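Local coordinates for AB hydrolase-1 domain-containing protein (Streptococcus mutans, PDB 4L9A), which is an alpha/beta hydrolase that probably acts as a carboxylesterase, at residues A[24-29]-A[101-106]; A[32-37]-A[74-79]. One frame throughout, in Å; residues are numbered along the deposited sequence.

In the fold
Both contacts sit at the same margin of the central mixed sheet, their centres about 9 Å apart. Contact 2 pairs strand 33-38 with strand 71-75; contact 1 lays helix 93-106, the next helix after strand 71-75, against the edge strand 22-26. Along the chain, contact 2 is nested inside the loop that contact 1 closes. The two meet where strands 22-26 and 33-38 run antiparallel: Val26 O lies 2.9 Å from Ile33 N, and Glu24 O lies 2.8 Å from Thr35 OG1, both probable hydrogen bonds. Ile103 of contact 1 also touches Ile33 and Ile75 of contact 2, so the helix packs on both pairs of strands.

Contact 1: residues A[24-29]-A[101-106]; sequences EMVNTL and LMIFEH
His106 reaches from helix 93-106 to Glu24 on an edge strand of the alpha/beta hydrolase sheet, and its NE2 donates a hydrogen bond to Glu24 OE2 at 2.6 Å. The bond is short but bent, with an N-H...O angle of 142°: the ring nitrogen meets the oxygen from above the carboxylate plane, and OE2 in turn is tilted out of the plane of the imidazole. The two flat groups are steeply inclined to each other, their planes 67° apart. Glu24 gets there with a fully extended chain, CG lying opposite the backbone N (chi1 -180°).

Val26 covers one face of the same ring. Its CG1 sits 4.2 Å from the ring centroid, close to the normal, in a CH-pi contact, while CG2 comes near His106 CD2 at 4.0 Å. The histidine is thus held at NE2 by the acid and flanked on a face by the valine. Val26 CG1 also touches Ile103 CG1 at 4.1 Å, and Thr28 CG2 meets that same isoleucine carbon from farther along the chain. Selenomethionine Met102 completes the contact: its SE lies against Thr28 CA, 3.9 Å away, and a bend at its last torsion brings CE 3.3 Å from Asn27 O.

Farther out, Ile103 continues inward to Ile33, Leu73 and Ile75, joining the helix to the next two strands, and the edge strand itself is paired with strand 33-38. Beyond that strand, Thr28 OG1 turns away from the helix and is hydrogen-bonded to Leu30 N and Gly31 O.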
loop_
_atom_site.group_PDB
_atom_site.type_symbol
_atom_site.label_atom_id
_atom_site.label_comp_id
_atom_site.label_asym_id
_atom_site.label_seq_id
_atom_site.Cartn_x
_atom_site.Cartn_y
_atom_site.Cartn_z
ATOM N N GLU A 24 -12.073 -10.340 8.712
ATOM C CA GLU A 24 -13.014 -9.649 9.584
ATOM C C GLU A 24 -13.376 -8.266 9.069
ATOM O O GLU A 24 -12.491 -7.466 8.718
ATOM C CB GLU A 24 -12.452 -9.539 11.005
ATOM C CG GLU A 24 -13.373 -8.833 12.001
ATOM C CD GLU A 24 -12.758 -8.723 13.391
ATOM O OE1 GLU A 24 -11.669 -9.296 13.612
ATOM O OE2 GLU A 24 -13.358 -8.057 14.260
HETATM N N MSE A 25 -14.678 -7.991 9.017
HETATM C CA MSE A 25 -15.167 -6.635 8.789
HETATM C C MSE A 25 -15.090 -5.895 10.110
HETATM O O MSE A 25 -15.828 -6.209 11.032
HETATM C CB MSE A 25 -16.622 -6.638 8.299
HETATM C CG MSE A 25 -16.821 -7.144 6.885
HETATM SE SE MSE A 25 -15.997 -5.974 5.517
HETATM C CE MSE A 25 -17.510 -5.926 4.249
ATOM N N VAL A 26 -14.189 -4.918 10.208
ATOM C CA VAL A 26 -14.062 -4.136 11.433
ATOM C C VAL A 26 -14.870 -2.848 11.308
ATOM O O VAL A 26 -14.825 -2.182 10.277
ATOM C CB VAL A 26 -12.581 -3.779 11.703
ATOM C CG1 VAL A 26 -12.455 -2.960 12.981
ATOM C CG2 VAL A 26 -11.759 -5.047 11.783
ATOM N N ASN A 27 -15.605 -2.491 12.351
ATOM C CA ASN A 27 -16.417 -1.278 12.306
ATOM C C ASN A 27 -15.598 0.000 12.443
ATOM O O ASN A 27 -14.683 0.067 13.264
ATOM C CB ASN A 27 -17.502 -1.319 13.380
ATOM C CG ASN A 27 -18.591 -2.325 13.062
ATOM O OD1 ASN A 27 -18.962 -2.510 11.900
ATOM N ND2 ASN A 27 -19.107 -2.984 14.099
ATOM N N THR A 28 -15.915 1.003 11.625
ATOM C CA THR A 28 -15.280 2.325 11.744
ATOM C C THR A 28 -16.285 3.436 11.480
ATOM O O THR A 28 -17.414 3.174 11.069
ATOM C CB THR A 28 -14.110 2.528 10.744
ATOM O OG1 THR A 28 -14.629 2.836 9.440
ATOM C CG2 THR A 28 -13.216 1.298 10.672
ATOM N N LEU A 29 -15.867 4.680 11.691
ATOM C CA LEU A 29 -16.714 5.816 11.354
ATOM C C LEU A 29 -17.034 5.852 9.857
ATOM O O LEU A 29 -18.036 6.446 9.461
ATOM C CB LEU A 29 -16.083 7.139 11.808
ATOM C CG LEU A 29 -15.941 7.316 13.317
ATOM C CD1 LEU A 29 -15.365 8.691 13.692
ATOM C CD2 LEU A 29 -17.268 7.123 13.985
ATOM N N LEU A 101 -6.455 3.753 12.418
ATOM C CA LEU A 101 -6.072 3.737 13.835
ATOM C C LEU A 101 -7.068 3.003 14.746
ATOM O O LEU A 101 -6.679 2.382 15.738
ATOM C CB LEU A 101 -5.836 5.158 14.346
ATOM C CG LEU A 101 -4.624 5.852 13.719
ATOM C CD1 LEU A 101 -4.665 7.340 14.050
ATOM C CD2 LEU A 101 -3.322 5.211 14.206
HETATM N N MSE A 102 -8.351 3.093 14.421
HETATM C CA MSE A 102 -9.367 2.333 15.134
HETATM C C MSE A 102 -9.133 0.852 14.909
HETATM O O MSE A 102 -9.286 0.031 15.821
HETATM C CB MSE A 102 -10.743 2.673 14.599
HETATM C CG MSE A 102 -11.418 3.825 15.266
HETATM SE SE MSE A 102 -13.321 3.604 14.917
HETATM C CE MSE A 102 -13.572 1.866 15.787
ATOM N N ILE A 103 -8.795 0.511 13.675
ATOM C CA ILE A 103 -8.480 -0.866 13.333
ATOM C C ILE A 103 -7.243 -1.312 14.108
ATOM O O ILE A 103 -7.207 -2.422 14.631
ATOM C CB ILE A 103 -8.306 -1.049 11.810
ATOM C CG1 ILE A 103 -9.631 -0.747 11.097
ATOM C CG2 ILE A 103 -7.845 -2.462 11.485
ATOM C CD1 ILE A 103 -9.571 -0.769 9.569
ATOM N N PHE A 104 -6.237 -0.441 14.217
ATOM C CA PHE A 104 -5.061 -0.784 15.009
ATOM C C PHE A 104 -5.483 -1.133 16.441
ATOM O O PHE A 104 -5.033 -2.128 17.003
ATOM C CB PHE A 104 -4.035 0.358 15.047
ATOM C CG PHE A 104 -3.056 0.353 13.890
ATOM C CD1 PHE A 104 -3.439 -0.092 12.634
ATOM C CD2 PHE A 104 -1.746 0.787 14.072
ATOM C CE1 PHE A 104 -2.542 -0.100 11.572
ATOM C CE2 PHE A 104 -0.843 0.778 13.017
ATOM C CZ PHE A 104 -1.244 0.335 11.763
ATOM N N GLU A 105 -6.337 -0.299 17.028
ATOM C CA GLU A 105 -6.747 -0.485 18.427
ATOM C C GLU A 105 -7.593 -1.743 18.622
ATOM O O GLU A 105 -7.718 -2.254 19.732
ATOM C CB GLU A 105 -7.508 0.739 18.947
ATOM C CG GLU A 105 -6.710 2.035 18.891
ATOM C CD GLU A 105 -5.343 1.916 19.547
ATOM O OE1 GLU A 105 -5.288 1.547 20.743
ATOM O OE2 GLU A 105 -4.329 2.187 18.862
ATOM N N HIS A 106 -8.171 -2.233 17.534
ATOM C CA HIS A 106 -9.005 -3.425 17.565
ATOM C C HIS A 106 -8.191 -4.693 17.824
ATOM O O HIS A 106 -8.725 -5.677 18.335
ATOM C CB HIS A 106 -9.768 -3.544 16.247
ATOM C CG HIS A 106 -10.792 -4.639 16.220
ATOM N ND1 HIS A 106 -11.986 -4.562 16.907
ATOM C CD2 HIS A 106 -10.816 -5.820 15.555
ATOM C CE1 HIS A 106 -12.695 -5.654 16.676
ATOM N NE2 HIS A 106 -12.012 -6.429 15.852
#

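Contact 2: residues A[32-37]-A[74-79]; sequences PIYTCH and TIDAPN
Cys36 and Thr74 exchange backbone hydrogen bonds in both directions: Thr74 N gives to Cys36 O at 2.8 Å, and Cys36 N returns to Thr74 O at 3.1 Å, the second bond being less straight. Thr74 OG1 offers the same N-H a weak second acceptor; a chi1 of 71° sets the hydroxyl between the backbone N and carbonyl carbon, bringing it also to 3.1 Å from Cys36 CB. Two residues on, Asp76 N bonds to Tyr34 O at 3.0 Å, with a nearly linear N-H...O angle of 172°.

These bonds bracket Thr35 and Ile75, a non-hydrogen-bonded antiparallel pair, where Thr35 CA makes a close CA-H...O contact with Thr74 O. The pairing belongs to the N-terminal antiparallel part of the alpha/beta hydrolase sheet, with strand 71-75 leading on into the parallel strands.

Beside the Tyr34 ring lies the Asp76 side chain, pointing the same way; its OD2 approaches Tyr34 CD2 obliquely at 3.3 Å. The buried carboxylate is tied down elsewhere, OD2 by Ser54 OG and Tyr82 N, OD1 by Thr55 N. Such a set of donors would probably stabilise its negative charge.

On the side facing helix 93-106, Ile33 CG2 packs against Ile75 CG2 at 3.7 Å, with Trp96 touching both isoleucines. The CD1 end of Ile33 crosses to the loop that follows strand 71-75, where it rests 4.2 Å from Pro78 CG.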
loop_
_atom_site.group_PDB
_atom_site.type_symbol
_atom_site.label_atom_id
_atom_site.label_comp_id
_atom_site.label_asym_id
_atom_site.label_seq_id
_atom_site.Cartn_x
_atom_site.Cartn_y
_atom_site.Cartn_z
ATOM N N PRO A 32 -17.978 -0.386 7.639
ATOM C CA PRO A 32 -17.130 -1.560 7.839
ATOM C C PRO A 32 -15.938 -1.571 6.906
ATOM O O PRO A 32 -16.017 -1.125 5.749
ATOM C CB PRO A 32 -18.073 -2.738 7.533
ATOM C CG PRO A 32 -19.471 -2.180 7.817
ATOM C CD PRO A 32 -19.381 -0.750 7.338
ATOM N N ILE A 33 -14.820 -2.067 7.419
ATOM C CA ILE A 33 -13.602 -2.148 6.609
ATOM C C ILE A 33 -13.110 -3.588 6.645
ATOM O O ILE A 33 -12.976 -4.168 7.706
ATOM C CB ILE A 33 -12.524 -1.198 7.136
ATOM C CG1 ILE A 33 -13.019 0.250 7.056
ATOM C CG2 ILE A 33 -11.202 -1.360 6.343
ATOM C CD1 ILE A 33 -13.119 0.806 5.596
ATOM N N TYR A 34 -12.852 -4.158 5.477
ATOM C CA TYR A 34 -12.342 -5.520 5.384
ATOM C C TYR A 34 -10.873 -5.635 5.796
ATOM O O TYR A 34 -9.995 -4.911 5.294
ATOM C CB TYR A 34 -12.522 -6.021 3.961
ATOM C CG TYR A 34 -12.071 -7.442 3.700
ATOM C CD1 TYR A 34 -12.923 -8.513 3.954
ATOM C CD2 TYR A 34 -10.818 -7.707 3.145
ATOM C CE1 TYR A 34 -12.536 -9.808 3.693
ATOM C CE2 TYR A 34 -10.420 -9.010 2.868
ATOM C CZ TYR A 34 -11.286 -10.054 3.148
ATOM O OH TYR A 34 -10.912 -11.350 2.888
ATOM N N THR A 35 -10.613 -6.556 6.713
ATOM C CA THR A 35 -9.256 -6.822 7.171
ATOM C C THR A 35 -8.954 -8.309 7.150
ATOM O O THR A 35 -9.868 -9.137 7.227
ATOM C CB THR A 35 -9.038 -6.339 8.616
ATOM O OG1 THR A 35 -9.850 -7.109 9.503
ATOM C CG2 THR A 35 -9.393 -4.858 8.771
ATOM N N CYS A 36 -7.666 -8.635 7.056
ATOM C CA CYS A 36 -7.179 -9.991 7.260
ATOM C C CYS A 36 -6.071 -9.914 8.289
ATOM O O CYS A 36 -5.216 -9.033 8.215
ATOM C CB CYS A 36 -6.638 -10.587 5.964
ATOM S SG CYS A 36 -7.851 -10.684 4.650
ATOM N N HIS A 37 -6.060 -10.841 9.236
ATOM C CA HIS A 37 -5.226 -10.668 10.420
ATOM C C HIS A 37 -4.626 -11.963 10.968
ATOM O O HIS A 37 -5.269 -13.010 10.970
ATOM C CB HIS A 37 -6.047 -9.977 11.515
ATOM C CG HIS A 37 -5.358 -9.914 12.843
ATOM N ND1 HIS A 37 -5.595 -10.828 13.847
ATOM C CD2 HIS A 37 -4.442 -9.046 13.334
ATOM C CE1 HIS A 37 -4.859 -10.525 14.902
ATOM N NE2 HIS A 37 -4.151 -9.447 14.617
ATOM N N THR A 74 -3.836 -6.894 7.081
ATOM C CA THR A 74 -4.092 -6.252 5.804
ATOM C C THR A 74 -5.399 -5.483 5.893
ATOM O O THR A 74 -6.350 -5.914 6.572
ATOM C CB THR A 74 -4.138 -7.262 4.646
ATOM O OG1 THR A 74 -5.324 -8.058 4.747
ATOM C CG2 THR A 74 -2.898 -8.175 4.662
ATOM N N ILE A 75 -5.449 -4.358 5.191
ATOM C CA ILE A 75 -6.601 -3.471 5.210
ATOM C C ILE A 75 -7.004 -3.070 3.790
ATOM O O ILE A 75 -6.169 -2.579 3.017
ATOM C CB ILE A 75 -6.290 -2.190 6.025
ATOM C CG1 ILE A 75 -5.896 -2.550 7.462
ATOM C CG2 ILE A 75 -7.484 -1.239 6.023
ATOM C CD1 ILE A 75 -5.446 -1.345 8.294
ATOM N N ASP A 76 -8.273 -3.281 3.441
ATOM C CA ASP A 76 -8.799 -2.850 2.143
ATOM C C ASP A 76 -9.452 -1.468 2.257
ATOM O O ASP A 76 -10.341 -1.266 3.074
ATOM C CB ASP A 76 -9.830 -3.848 1.595
ATOM C CG ASP A 76 -9.208 -5.176 1.176
ATOM O OD1 ASP A 76 -8.025 -5.423 1.525
ATOM O OD2 ASP A 76 -9.909 -5.983 0.520
ATOM N N ALA A 77 -9.022 -0.518 1.429
ATOM C CA ALA A 77 -9.645 0.806 1.422
ATOM C C ALA A 77 -11.079 0.713 0.901
ATOM O O ALA A 77 -11.434 -0.233 0.195
ATOM C CB ALA A 77 -8.819 1.791 0.559
ATOM N N PRO A 78 -11.916 1.693 1.253
ATOM C CA PRO A 78 -13.254 1.729 0.655
ATOM C C PRO A 78 -13.153 1.593 -0.861
ATOM O O PRO A 78 -12.153 2.023 -1.460
ATOM C CB PRO A 78 -13.759 3.127 1.032
ATOM C CG PRO A 78 -13.074 3.413 2.328
ATOM C CD PRO A 78 -11.698 2.807 2.192
ATOM N N ASN A 79 -14.174 1.002 -1.473
ATOM C CA ASN A 79 -14.211 0.848 -2.926
ATOM C C ASN A 79 -13.067 0.017 -3.514
ATOM O O ASN A 79 -12.709 0.163 -4.695
ATOM C CB ASN A 79 -14.242 2.214 -3.610
ATOM C CG ASN A 79 -15.483 3.008 -3.260
ATOM O OD1 ASN A 79 -16.592 2.465 -3.185
ATOM N ND2 ASN A 79 -15.307 4.308 -3.052
#